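Local coordinates for protein beta-lactamase Mb2281c (Mycobacterium bovis, PDB 3I7J) that is probably a serine hydrolase of the beta-lactamase and penicillin-binding protein family, acting on beta-lactams or related amides or esters, at residues A[198-210]-A[217-229]. Residues are numbered along the deposited sequence; the frame is centred on the assembly and turned at random.
Sequences NDWGLGFEIRNSK and ECNSTRTFGHFGQ
With CG anti to the backbone N (chi1 178°) and the chain extended as far as NE, Arg207 reaches past Thr223 and Ser220 to Asn219 and Glu217, and its guanidinium lies with one face over Asn219 O, 3.5 Å from CZ. That oxygen sits above the plane and over its centre, whereas the N-H groups are directed elsewhere: NH2 to Gly216 O and to a water that also bonds Glu217 O, NE weakly to Thr215 OG1, NH1 weakly to Asn208 O. The aliphatic part of the arginine is used as well, CD resting 3.5 Å from Ser220 O. That carbonyl already accepts from both Thr223 N and Thr223 OG1 in the type I turn from Ser220 to Thr223.

Next to the arginine along the chain, the backbones pair antiparallel. Glu205 and Gly225 form a hydrogen-bonded pair, and beyond the strand Arg207 N gives a nearly straight bond (175°) to Thr223 O at 2.9 Å; Asn208 N bonds Thr221 O. On the face carrying Ile206 and Phe224, CG1 of the isoleucine meets CB of the phenylalanine at 4.2 Å. Alongside, the Phe204 and Phe224 rings run side by side but barely overlap.

At the other end, the edge of Trp200 is turned toward the face of His226, planes 68° apart, with CZ2 3.5 Å from NE2. One water joins Trp200 NE1, Gly203 O and His226 NE2, while His226 ND1 donates to Phe227 O in its ring plane. His226 also touches Lys43 of the probable SxxK motif. Strand 205-206 is the outermost strand of the antiparallel sheet, next to 224-228; here both imidazole nitrogens have partners, which restrains the ring's rotation beside the likely active site.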
loop_
_atom_site.group_PDB
_atom_site.type_symbol
_atom_site.label_atom_id
_atom_site.label_comp_id
_atom_site.label_asym_id
_atom_site.label_seq_id
_atom_site.Cartn_x
_atom_site.Cartn_y
_atom_site.Cartn_z
ATOM N N ASN A 198 1.759 2.153 -15.847
ATOM C CA ASN A 198 1.127 1.811 -14.573
ATOM C C ASN A 198 2.264 1.542 -13.590
ATOM O O ASN A 198 2.527 0.410 -13.217
ATOM C CB ASN A 198 0.224 0.575 -14.725
ATOM C CG ASN A 198 -0.662 0.348 -13.507
ATOM O OD1 ASN A 198 -0.917 1.270 -12.740
ATOM N ND2 ASN A 198 -1.143 -0.871 -13.336
ATOM N N ASP A 199 2.933 2.614 -13.181
ATOM C CA ASP A 199 4.076 2.541 -12.272
ATOM C C ASP A 199 3.809 1.938 -10.907
ATOM O O ASP A 199 2.782 2.197 -10.274
ATOM C CB ASP A 199 4.663 3.933 -12.076
ATOM C CG ASP A 199 5.370 4.446 -13.311
ATOM O OD1 ASP A 199 5.468 3.680 -14.300
ATOM O OD2 ASP A 199 5.829 5.609 -13.278
ATOM N N TRP A 200 4.762 1.139 -10.450
ATOM C CA TRP A 200 4.667 0.510 -9.148
ATOM C C TRP A 200 6.057 0.490 -8.514
ATOM O O TRP A 200 7.071 0.406 -9.212
ATOM C CB TRP A 200 4.115 -0.913 -9.297
ATOM C CG TRP A 200 3.070 -1.273 -8.273
ATOM C CD1 TRP A 200 3.285 -1.658 -6.981
ATOM C CD2 TRP A 200 1.645 -1.229 -8.447
ATOM N NE1 TRP A 200 2.085 -1.855 -6.337
ATOM C CE2 TRP A 200 1.062 -1.599 -7.213
ATOM C CE3 TRP A 200 0.804 -0.913 -9.526
ATOM C CZ2 TRP A 200 -0.328 -1.659 -7.026
ATOM C CZ3 TRP A 200 -0.579 -0.973 -9.338
ATOM C CH2 TRP A 200 -1.128 -1.344 -8.095
ATOM N N GLY A 201 6.098 0.585 -7.191
ATOM C CA GLY A 201 7.364 0.557 -6.483
ATOM C C GLY A 201 7.546 -0.842 -5.934
ATOM O O GLY A 201 7.130 -1.807 -6.577
ATOM N N LEU A 202 8.159 -0.966 -4.759
ATOM C CA LEU A 202 8.356 -2.279 -4.152
ATOM C C LEU A 202 7.193 -2.611 -3.228
ATOM O O LEU A 202 7.352 -2.661 -2.007
ATOM C CB LEU A 202 9.669 -2.325 -3.360
ATOM C CG LEU A 202 10.985 -2.281 -4.141
ATOM C CD1 LEU A 202 12.153 -2.239 -3.157
ATOM C CD2 LEU A 202 11.090 -3.498 -5.037
ATOM N N GLY A 203 6.020 -2.830 -3.809
ATOM C CA GLY A 203 4.859 -3.168 -3.005
ATOM C C GLY A 203 3.922 -1.989 -2.830
ATOM O O GLY A 203 2.766 -2.154 -2.450
ATOM N N PHE A 204 4.432 -0.793 -3.107
ATOM C CA PHE A 204 3.641 0.424 -2.992
ATOM C C PHE A 204 3.281 0.911 -4.399
ATOM O O PHE A 204 4.144 0.949 -5.281
ATOM C CB PHE A 204 4.442 1.536 -2.301
ATOM C CG PHE A 204 5.055 1.142 -0.974
ATOM C CD1 PHE A 204 4.395 0.278 -0.102
ATOM C CD2 PHE A 204 6.265 1.708 -0.567
ATOM C CE1 PHE A 204 4.925 -0.011 1.155
ATOM C CE2 PHE A 204 6.804 1.430 0.685
ATOM C CZ PHE A 204 6.131 0.568 1.550
ATOM N N GLU A 205 2.027 1.290 -4.627
ATOM C CA GLU A 205 1.679 1.802 -5.945
ATOM C C GLU A 205 2.261 3.203 -6.018
ATOM O O GLU A 205 2.377 3.884 -4.998
ATOM C CB GLU A 205 0.165 1.897 -6.139
ATOM C CG GLU A 205 -0.230 2.126 -7.597
ATOM C CD GLU A 205 -1.514 2.939 -7.752
ATOM O OE1 GLU A 205 -2.451 2.760 -6.943
ATOM O OE2 GLU A 205 -1.584 3.751 -8.697
ATOM N N ILE A 206 2.649 3.621 -7.218
ATOM C CA ILE A 206 3.178 4.966 -7.435
ATOM C C ILE A 206 2.210 5.646 -8.404
ATOM O O ILE A 206 1.880 5.101 -9.456
ATOM C CB ILE A 206 4.599 4.938 -8.037
ATOM C CG1 ILE A 206 5.595 4.434 -6.988
ATOM C CG2 ILE A 206 5.011 6.328 -8.486
ATOM C CD1 ILE A 206 7.044 4.345 -7.512
ATOM N N ARG A 207 1.752 6.832 -8.027
ATOM C CA ARG A 207 0.791 7.597 -8.808
ATOM C C ARG A 207 1.262 8.019 -10.184
ATOM O O ARG A 207 0.575 7.807 -11.194
ATOM C CB ARG A 207 0.391 8.853 -8.035
ATOM C CG ARG A 207 -0.572 9.781 -8.761
ATOM C CD ARG A 207 -0.763 11.056 -7.957
ATOM N NE ARG A 207 -1.763 11.962 -8.527
ATOM C CZ ARG A 207 -1.583 12.688 -9.625
ATOM N NH1 ARG A 207 -0.440 12.624 -10.295
ATOM N NH2 ARG A 207 -2.547 13.489 -10.049
ATOM N N ASN A 208 2.439 8.628 -10.213
ATOM C CA ASN A 208 3.002 9.137 -11.448
ATOM C C ASN A 208 1.968 10.152 -11.917
ATOM O O ASN A 208 1.634 11.074 -11.177
ATOM C CB ASN A 208 3.161 8.015 -12.469
ATOM C CG ASN A 208 3.904 8.460 -13.701
ATOM O OD1 ASN A 208 5.069 8.839 -13.632
ATOM N ND2 ASN A 208 3.229 8.427 -14.841
ATOM N N SER A 209 1.443 9.981 -13.125
ATOM C CA SER A 209 0.429 10.903 -13.630
ATOM C C SER A 209 -0.793 10.150 -14.157
ATOM O O SER A 209 -1.408 10.556 -15.141
ATOM C CB SER A 209 1.026 11.795 -14.729
ATOM O OG SER A 209 1.577 11.012 -15.777
ATOM N N LYS A 210 -1.134 9.051 -13.488
ATOM C CA LYS A 210 -2.275 8.218 -13.855
ATOM C C LYS A 210 -3.567 9.018 -13.800
ATOM O O LYS A 210 -3.730 9.921 -12.974
ATOM C CB LYS A 210 -2.381 7.016 -12.912
ATOM C CG LYS A 210 -1.240 6.026 -13.044
ATOM C CD LYS A 210 -1.285 4.963 -11.955
ATOM C CE LYS A 210 0.039 4.202 -11.882
ATOM N NZ LYS A 210 0.010 3.149 -10.829
ATOM N N GLU A 217 -5.858 15.551 -7.819
ATOM C CA GLU A 217 -5.238 16.096 -9.022
ATOM C C GLU A 217 -3.995 16.882 -8.663
ATOM O O GLU A 217 -3.168 17.171 -9.525
ATOM C CB GLU A 217 -6.199 17.021 -9.764
ATOM C CG GLU A 217 -7.352 16.318 -10.439
ATOM C CD GLU A 217 -8.096 17.238 -11.391
ATOM O OE1 GLU A 217 -8.491 18.343 -10.957
ATOM O OE2 GLU A 217 -8.286 16.854 -12.568
ATOM N N CYS A 218 -3.865 17.228 -7.391
ATOM C CA CYS A 218 -2.714 17.993 -6.951
ATOM C C CYS A 218 -1.617 17.158 -6.280
ATOM O O CYS A 218 -0.549 17.678 -5.945
ATOM C CB CYS A 218 -3.177 19.132 -6.038
ATOM S SG CYS A 218 -4.192 20.369 -6.908
ATOM N N ASN A 219 -1.870 15.869 -6.082
ATOM C CA ASN A 219 -0.847 15.011 -5.496
ATOM C C ASN A 219 0.309 14.989 -6.489
ATOM O O ASN A 219 0.086 15.033 -7.696
ATOM C CB ASN A 219 -1.396 13.594 -5.269
ATOM C CG ASN A 219 -2.058 13.438 -3.902
ATOM O OD1 ASN A 219 -1.399 13.564 -2.865
ATOM N ND2 ASN A 219 -3.358 13.173 -3.894
ATOM N N SER A 220 1.542 14.948 -5.995
ATOM C CA SER A 220 2.700 14.937 -6.890
ATOM C C SER A 220 2.827 13.568 -7.549
ATOM O O SER A 220 2.253 12.588 -7.066
ATOM C CB SER A 220 3.981 15.218 -6.116
ATOM O OG SER A 220 4.284 14.115 -5.289
ATOM N N THR A 221 3.592 13.502 -8.637
ATOM C CA THR A 221 3.802 12.245 -9.348
ATOM C C THR A 221 4.547 11.227 -8.479
ATOM O O THR A 221 4.511 10.029 -8.756
ATOM C CB THR A 221 4.613 12.458 -10.667
ATOM O OG1 THR A 221 5.826 13.165 -10.374
ATOM C CG2 THR A 221 3.799 13.247 -11.691
ATOM N N ARG A 222 5.210 11.693 -7.424
ATOM C CA ARG A 222 5.948 10.791 -6.530
ATOM C C ARG A 222 5.079 10.176 -5.428
ATOM O O ARG A 222 5.549 9.350 -4.642
ATOM C CB ARG A 222 7.123 11.531 -5.894
ATOM C CG ARG A 222 8.205 11.946 -6.876
ATOM C CD ARG A 222 9.131 12.951 -6.221
ATOM N NE ARG A 222 9.769 12.422 -5.014
ATOM C CZ ARG A 222 10.268 13.188 -4.050
ATOM N NH1 ARG A 222 10.191 14.509 -4.159
ATOM N NH2 ARG A 222 10.845 12.636 -2.988
ATOM N N THR A 223 3.823 10.596 -5.369
ATOM C CA THR A 223 2.883 10.078 -4.383
ATOM C C THR A 223 2.815 8.551 -4.525
ATOM O O THR A 223 2.788 8.033 -5.638
ATOM C CB THR A 223 1.479 10.690 -4.605
ATOM O OG1 THR A 223 1.573 12.121 -4.533
ATOM C CG2 THR A 223 0.491 10.194 -3.537
ATOM N N PHE A 224 2.802 7.840 -3.397
ATOM C CA PHE A 224 2.744 6.377 -3.400
ATOM C C PHE A 224 1.837 5.902 -2.264
ATOM O O PHE A 224 1.556 6.661 -1.338
ATOM C CB PHE A 224 4.160 5.791 -3.241
ATOM C CG PHE A 224 4.813 6.112 -1.918
ATOM C CD1 PHE A 224 4.600 5.302 -0.801
ATOM C CD2 PHE A 224 5.629 7.235 -1.785
ATOM C CE1 PHE A 224 5.193 5.606 0.426
ATOM C CE2 PHE A 224 6.229 7.553 -0.563
ATOM C CZ PHE A 224 6.010 6.735 0.544
ATOM N N GLY A 225 1.386 4.651 -2.342
ATOM C CA GLY A 225 0.509 4.108 -1.322
ATOM C C GLY A 225 -0.325 2.965 -1.870
ATOM O O GLY A 225 0.195 2.100 -2.574
ATOM N N HIS A 226 -1.620 2.959 -1.575
ATOM C CA HIS A 226 -2.472 1.879 -2.051
ATOM C C HIS A 226 -3.911 2.117 -1.616
ATOM O O HIS A 226 -4.157 2.792 -0.617
ATOM C CB HIS A 226 -1.985 0.556 -1.440
ATOM C CG HIS A 226 -1.893 -0.583 -2.411
ATOM N ND1 HIS A 226 -3.003 -1.173 -2.972
ATOM C CD2 HIS A 226 -0.824 -1.267 -2.886
ATOM C CE1 HIS A 226 -2.625 -2.173 -3.749
ATOM N NE2 HIS A 226 -1.307 -2.253 -3.714
ATOM N N PHE A 227 -4.868 1.590 -2.376
ATOM C CA PHE A 227 -6.265 1.691 -1.963
ATOM C C PHE A 227 -6.766 0.259 -1.981
ATOM O O PHE A 227 -6.074 -0.633 -2.477
ATOM C CB PHE A 227 -7.098 2.612 -2.880
ATOM C CG PHE A 227 -7.560 1.980 -4.163
ATOM C CD1 PHE A 227 -6.703 1.879 -5.254
ATOM C CD2 PHE A 227 -8.870 1.517 -4.291
ATOM C CE1 PHE A 227 -7.140 1.328 -6.459
ATOM C CE2 PHE A 227 -9.321 0.965 -5.489
ATOM C CZ PHE A 227 -8.452 0.870 -6.577
ATOM N N GLY A 228 -7.933 0.024 -1.399
ATOM C CA GLY A 228 -8.476 -1.323 -1.359
ATOM C C GLY A 228 -9.937 -1.337 -1.748
ATOM O O GLY A 228 -10.613 -0.311 -1.658
ATOM N N GLN A 229 -10.425 -2.497 -2.177
ATOM C CA GLN A 229 -11.815 -2.642 -2.594
ATOM C C GLN A 229 -12.784 -2.544 -1.423
ATOM O O GLN A 229 -13.999 -2.509 -1.623
ATOM C CB GLN A 229 -12.021 -3.981 -3.314
ATOM C CG GLN A 229 -11.300 -4.110 -4.660
ATOM C CD GLN A 229 -11.806 -3.121 -5.703
ATOM O OE1 GLN A 229 -13.013 -3.009 -5.935
ATOM N NE2 GLN A 229 -10.885 -2.411 -6.344
HETATM O O HOH W 1 1.091 -3.441 -4.206
HETATM O O HOH W 2 -3.509 0.928 -5.277
HETATM O O HOH W 3 -2.879 15.812 -12.024
#